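Local coordinates for 1-carboxybiuret hydrolase subunit AtzE (Pseudomonas sp., PDB 6C62), which hydrolyses 1-carboxybiuret to urea-1,3-dicarboxylate and ammonia, a step in the bacterial degradation of atrazine, at residues Q347-V352 with V404-C409; K356-F361 with A432-E437. All blocks are in the same frame, centred on the assembly; numbering follows the deposited sequence.

In the fold
Both contacts hang on helix 340-360: contact 1 uses its middle and contact 2 its last turn, and their centres lie about 11 Å apart on the same side of the chain's centre. In contact 1 every touching residue is buried, and polar bonding joins stacking there, an arginine binding a backbone oxygen while it covers a ring. Contact 2 has two of its five touching residues partly exposed, and no hydrogen bond crosses it; its substance is a phenylalanine face against backbone. Cys409 connects the two, its SG 3.6 Å from Val357 CG1. Contact 1 ties the helix to helix 402-407, contact 2 to the loop following strand 426-432.

Contact 1 (Q347-V352 with V404-C409); sequences QRFRRV and VSFAGC
Arg350 reaches across to Phe406 and holds it in two ways at once, by ring and by backbone. Its chain runs extended from CG to NE, with CG anti to the backbone N (chi1 -165°), which carries the guanidinium to the end of helix 402-407. There Arg350 NE and NH2 both donate to Phe406 O, at 3.0 Å from NE and 2.9 Å from NH2; because the donors are NE and NH2, the guanidinium approaches by its NE side, and the oxygen lies 1° out of its plane. The NE bond also lies in the carbonyl plane, whereas NH2 is tilted out of it. Meanwhile the guanidinium stacks flat on the Phe406 ring, planes 6° apart, with Arg350 NE 3.4 Å from Phe406 CE1. The aliphatic part follows over the ring's far end, Arg350 CG coming within 3.5 Å of Phe406 CZ. This is the tight part; the loose one is at Phe349, whose CD2 stays 4.3 Å from CE2 of Phe406. On the helix's other flank, Arg348 and Arg351 are partly exposed and bond to the backbone of a neighbouring chain of another protein. NH1 of Arg350 is taken by Ser205 O. Gly408, with positive phi, ends helix 402-407 just beyond the bonded carbonyl. Arg350 thus fastens helix 340-360 to the last turn of helix 402-407, a helix-to-helix contact of the amidase fold.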
loop_
_atom_site.group_PDB
_atom_site.type_symbol
_atom_site.label_atom_id
_atom_site.label_comp_id
_atom_site.label_asym_id
_atom_site.label_seq_id
_atom_site.Cartn_x
_atom_site.Cartn_y
_atom_site.Cartn_z
ATOM N N GLN A 347 1.789 8.897 -0.059
ATOM C CA GLN A 347 1.044 7.775 0.529
ATOM C C GLN A 347 0.735 7.966 2.060
ATOM O O GLN A 347 -0.312 7.542 2.544
ATOM C CB GLN A 347 1.770 6.467 0.291
ATOM C CG GLN A 347 1.750 5.948 -1.156
ATOM C CD GLN A 347 0.374 5.475 -1.617
ATOM O OE1 GLN A 347 -0.597 5.560 -0.865
ATOM N NE2 GLN A 347 0.281 5.000 -2.913
ATOM N N ARG A 348 1.633 8.623 2.771
ATOM C CA ARG A 348 1.417 8.893 4.204
ATOM C C ARG A 348 0.414 10.024 4.371
ATOM O O ARG A 348 -0.483 9.953 5.217
ATOM C CB ARG A 348 2.741 9.201 4.903
ATOM C CG ARG A 348 3.620 8.005 5.015
ATOM C CD ARG A 348 5.044 8.220 5.468
ATOM N NE ARG A 348 5.076 8.713 6.835
ATOM C CZ ARG A 348 6.005 9.533 7.333
ATOM N NH1 ARG A 348 7.054 9.909 6.656
ATOM N NH2 ARG A 348 5.922 9.917 8.583
ATOM N N PHE A 349 0.528 11.049 3.525
ATOM C CA PHE A 349 -0.457 12.114 3.477
ATOM C C PHE A 349 -1.834 11.569 3.154
ATOM O O PHE A 349 -2.836 12.036 3.682
ATOM C CB PHE A 349 -0.047 13.217 2.508
ATOM C CG PHE A 349 -1.146 14.200 2.220
ATOM C CD1 PHE A 349 -1.471 15.152 3.165
ATOM C CD2 PHE A 349 -1.869 14.133 1.077
ATOM C CE1 PHE A 349 -2.532 16.047 2.984
ATOM C CE2 PHE A 349 -2.929 15.033 0.865
ATOM C CZ PHE A 349 -3.232 16.005 1.817
ATOM N N ARG A 350 -1.911 10.583 2.272
ATOM C CA ARG A 350 -3.208 10.075 1.859
ATOM C C ARG A 350 -4.034 9.516 3.053
ATOM O O ARG A 350 -5.250 9.589 3.029
ATOM C CB ARG A 350 -3.056 9.002 0.761
ATOM C CG ARG A 350 -4.370 8.720 0.056
ATOM C CD ARG A 350 -4.247 7.693 -1.020
ATOM N NE ARG A 350 -5.342 7.737 -1.968
ATOM C CZ ARG A 350 -5.461 6.890 -2.974
ATOM N NH1 ARG A 350 -4.593 5.883 -3.162
ATOM N NH2 ARG A 350 -6.488 7.033 -3.797
ATOM N N ARG A 351 -3.378 8.903 4.049
ATOM C CA ARG A 351 -4.057 8.482 5.287
ATOM C C ARG A 351 -4.713 9.677 6.009
ATOM O O ARG A 351 -5.864 9.614 6.389
ATOM C CB ARG A 351 -3.124 7.710 6.239
ATOM C CG ARG A 351 -3.713 7.464 7.646
ATOM C CD ARG A 351 -2.813 6.564 8.489
ATOM N NE ARG A 351 -2.732 5.245 7.908
ATOM C CZ ARG A 351 -3.627 4.269 8.023
ATOM N NH1 ARG A 351 -4.681 4.405 8.777
ATOM N NH2 ARG A 351 -3.435 3.126 7.370
ATOM N N VAL A 352 -3.971 10.741 6.146
ATOM C CA VAL A 352 -4.448 11.972 6.819
ATOM C C VAL A 352 -5.607 12.549 6.017
ATOM O O VAL A 352 -6.630 12.915 6.552
ATOM C CB VAL A 352 -3.296 13.004 6.927
ATOM C CG1 VAL A 352 -3.822 14.341 7.421
ATOM C CG2 VAL A 352 -2.253 12.515 7.918
ATOM N N VAL A 404 -10.638 15.116 -5.622
ATOM C CA VAL A 404 -11.806 14.342 -5.195
ATOM C C VAL A 404 -11.650 12.830 -5.418
ATOM O O VAL A 404 -11.934 12.012 -4.521
ATOM C CB VAL A 404 -13.078 14.855 -5.928
ATOM C CG1 VAL A 404 -14.287 14.046 -5.501
ATOM C CG2 VAL A 404 -13.268 16.364 -5.687
ATOM N N SER A 405 -11.149 12.444 -6.579
ATOM C CA SER A 405 -10.822 11.050 -6.840
ATOM C C SER A 405 -9.702 10.498 -5.932
ATOM O O SER A 405 -9.643 9.319 -5.696
ATOM C CB SER A 405 -10.500 10.849 -8.337
ATOM O OG SER A 405 -9.764 11.929 -8.789
ATOM N N PHE A 406 -8.862 11.370 -5.385
ATOM C CA PHE A 406 -7.768 10.920 -4.544
ATOM C C PHE A 406 -8.280 10.323 -3.206
ATOM O O PHE A 406 -7.719 9.373 -2.672
ATOM C CB PHE A 406 -6.812 12.062 -4.301
ATOM C CG PHE A 406 -5.526 11.642 -3.660
ATOM C CD1 PHE A 406 -4.763 10.608 -4.225
ATOM C CD2 PHE A 406 -5.084 12.223 -2.488
ATOM C CE1 PHE A 406 -3.594 10.158 -3.602
ATOM C CE2 PHE A 406 -3.934 11.761 -1.876
ATOM C CZ PHE A 406 -3.162 10.791 -2.451
ATOM N N ALA A 407 -9.380 10.918 -2.717
ATOM C CA ALA A 407 -10.125 10.395 -1.595
ATOM C C ALA A 407 -11.066 9.268 -1.987
ATOM O O ALA A 407 -11.570 8.552 -1.101
ATOM C CB ALA A 407 -10.893 11.494 -0.907
ATOM N N GLY A 408 -11.365 9.098 -3.285
ATOM C CA GLY A 408 -12.175 7.956 -3.739
ATOM C C GLY A 408 -13.668 8.160 -3.545
ATOM O O GLY A 408 -14.402 7.179 -3.564
ATOM N N CYS A 409 -14.122 9.428 -3.369
ATOM C CA CYS A 409 -15.531 9.726 -3.157
ATOM C C CYS A 409 -16.306 9.570 -4.464
ATOM O O CYS A 409 -15.813 9.972 -5.506
ATOM C CB CYS A 409 -15.694 11.182 -2.696
ATOM S SG CYS A 409 -14.994 11.569 -1.107
#

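Contact 2 (K356-F361 with A432-E437); sequences KVNALF and AAPWNE
Two first torsions set up this contact: chi1 of -79° swings the Phe361 ring against Ala432 and Ala433, and chi1 of -73° at Asn358, with CG anti to the carbonyl carbon, brings its amide to Pro434. The motif it meets is a type II beta turn, Ala433 to Asn436, closed by a backbone bond from Asn436 N to Ala433 O of 3.0 Å. This turn links strand 426-432 of the large mixed sheet of the amidase fold to helix 437-449, so the contact seats the end of helix 340-360 on a strand-to-helix connection. One face of the phenyl ring lies on backbone: Ala433 N sits above the ring centre, 3.6 Å from Phe361 CE1, while Ala432 C stands nearer the rim, 3.7 Å from Phe361 CZ. At the base of the ring, Phe361 CB meets Ala433 CB at 3.7 Å, an apolar touch that continues the same surface. Leu367 of strand 366-370 also packs on Phe361. An alanine here would remove the ring and would probably open a gap over the Ala432-Ala433 peptide, leaving Leu367 without its aromatic neighbour. The Asn358 amide has its ND2 bonded to the backbone of a neighbouring chain of another protein, which also packs on Pro434. Its oxygen makes the remaining touch, against two ring carbons of the proline: Asn358 OD1 lies 3.5 Å from Pro434 CG and 3.6 Å from Pro434 CD.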
loop_
_atom_site.group_PDB
_atom_site.type_symbol
_atom_site.label_atom_id
_atom_site.label_comp_id
_atom_site.label_asym_id
_atom_site.label_seq_id
_atom_site.Cartn_x
_atom_site.Cartn_y
_atom_site.Cartn_z
ATOM N N LYS A 356 -9.560 13.233 6.953
ATOM C CA LYS A 356 -10.165 14.578 6.903
ATOM C C LYS A 356 -11.378 14.638 5.985
ATOM O O LYS A 356 -12.366 15.303 6.263
ATOM C CB LYS A 356 -9.148 15.622 6.458
ATOM C CG LYS A 356 -8.007 15.870 7.462
ATOM C CD LYS A 356 -7.106 16.953 6.938
ATOM C CE LYS A 356 -6.094 17.347 7.973
ATOM N NZ LYS A 356 -5.498 18.637 7.522
ATOM N N VAL A 357 -11.309 13.951 4.841
ATOM C CA VAL A 357 -12.439 13.885 3.947
ATOM C C VAL A 357 -13.627 13.117 4.563
ATOM O O VAL A 357 -14.787 13.582 4.472
ATOM C CB VAL A 357 -12.036 13.361 2.533
ATOM C CG1 VAL A 357 -13.256 13.138 1.664
ATOM C CG2 VAL A 357 -11.109 14.373 1.867
ATOM N N ASN A 358 -13.388 11.947 5.132
ATOM C CA ASN A 358 -14.466 11.214 5.835
ATOM C C ASN A 358 -15.081 12.047 6.986
ATOM O O ASN A 358 -16.291 11.989 7.211
ATOM C CB ASN A 358 -13.980 9.835 6.330
ATOM C CG ASN A 358 -13.807 8.840 5.171
ATOM O OD1 ASN A 358 -14.602 8.817 4.238
ATOM N ND2 ASN A 358 -12.804 7.983 5.261
ATOM N N ALA A 359 -14.265 12.826 7.669
ATOM C CA ALA A 359 -14.751 13.707 8.728
ATOM C C ALA A 359 -15.613 14.844 8.186
ATOM O O ALA A 359 -16.665 15.152 8.761
ATOM C CB ALA A 359 -13.609 14.250 9.605
ATOM N N LEU A 360 -15.209 15.437 7.067
ATOM C CA LEU A 360 -15.977 16.467 6.375
ATOM C C LEU A 360 -17.374 15.950 6.043
ATOM O O LEU A 360 -18.359 16.665 6.254
ATOM C CB LEU A 360 -15.335 16.856 5.035
ATOM C CG LEU A 360 -16.132 17.931 4.259
ATOM C CD1 LEU A 360 -16.182 19.202 5.038
ATOM C CD2 LEU A 360 -15.441 18.222 2.956
ATOM N N PHE A 361 -17.465 14.715 5.530
ATOM C CA PHE A 361 -18.763 14.134 5.209
ATOM C C PHE A 361 -19.632 13.649 6.374
ATOM O O PHE A 361 -20.737 13.195 6.155
ATOM C CB PHE A 361 -18.636 13.045 4.157
ATOM C CG PHE A 361 -18.502 13.577 2.785
ATOM C CD1 PHE A 361 -19.604 14.119 2.134
ATOM C CD2 PHE A 361 -17.292 13.541 2.122
ATOM C CE1 PHE A 361 -19.503 14.613 0.827
ATOM C CE2 PHE A 361 -17.204 14.048 0.823
ATOM C CZ PHE A 361 -18.310 14.601 0.181
ATOM N N ALA A 432 -20.400 12.871 -3.090
ATOM C CA ALA A 432 -20.875 12.327 -1.818
ATOM C C ALA A 432 -19.785 11.525 -1.131
ATOM O O ALA A 432 -18.701 11.290 -1.688
ATOM C CB ALA A 432 -22.110 11.457 -2.070
ATOM N N ALA A 433 -20.069 11.097 0.107
ATOM C CA ALA A 433 -19.141 10.282 0.879
ATOM C C ALA A 433 -18.919 8.939 0.203
ATOM O O ALA A 433 -19.804 8.486 -0.510
ATOM C CB ALA A 433 -19.699 10.044 2.280
ATOM N N PRO A 434 -17.771 8.269 0.467
ATOM C CA PRO A 434 -17.597 6.912 0.045
ATOM C C PRO A 434 -18.798 6.036 0.297
ATOM O O PRO A 434 -19.294 5.999 1.412
ATOM C CB PRO A 434 -16.378 6.420 0.840
ATOM C CG PRO A 434 -15.601 7.709 1.025
ATOM C CD PRO A 434 -16.660 8.728 1.328
ATOM N N TRP A 435 -19.210 5.325 -0.749
ATOM C CA TRP A 435 -20.339 4.361 -0.750
ATOM C C TRP A 435 -21.727 4.978 -0.918
ATOM O O TRP A 435 -22.716 4.244 -0.944
ATOM C CB TRP A 435 -20.277 3.335 0.412
ATOM C CG TRP A 435 -18.890 2.789 0.585
ATOM C CD1 TRP A 435 -18.101 2.935 1.658
ATOM C CD2 TRP A 435 -18.157 1.997 -0.355
ATOM N NE1 TRP A 435 -16.938 2.271 1.490
ATOM C CE2 TRP A 435 -16.922 1.712 0.231
ATOM C CE3 TRP A 435 -18.436 1.507 -1.636
ATOM C CZ2 TRP A 435 -15.936 0.979 -0.412
ATOM C CZ3 TRP A 435 -17.449 0.778 -2.294
ATOM C CH2 TRP A 435 -16.220 0.497 -1.664
ATOM N N ASN A 436 -21.790 6.274 -1.130
ATOM C CA ASN A 436 -23.078 6.971 -1.212
ATOM C C ASN A 436 -23.394 7.427 -2.635
ATOM O O ASN A 436 -24.043 8.462 -2.836
ATOM C CB ASN A 436 -23.076 8.195 -0.256
ATOM C CG ASN A 436 -23.299 7.817 1.187
ATOM O OD1 ASN A 436 -23.556 6.691 1.488
ATOM N ND2 ASN A 436 -23.215 8.785 2.078
ATOM N N GLU A 437 -23.035 6.608 -3.626
ATOM C CA GLU A 437 -23.404 6.846 -5.038
ATOM C C GLU A 437 -24.892 7.193 -5.196
ATOM O O GLU A 437 -25.216 8.059 -6.005
ATOM C CB GLU A 437 -23.193 5.610 -5.897
ATOM C CG GLU A 437 -21.751 5.253 -6.256
ATOM C CD GLU A 437 -20.969 4.462 -5.188
ATOM O OE1 GLU A 437 -21.307 4.478 -3.963
ATOM O OE2 GLU A 437 -19.958 3.856 -5.577
#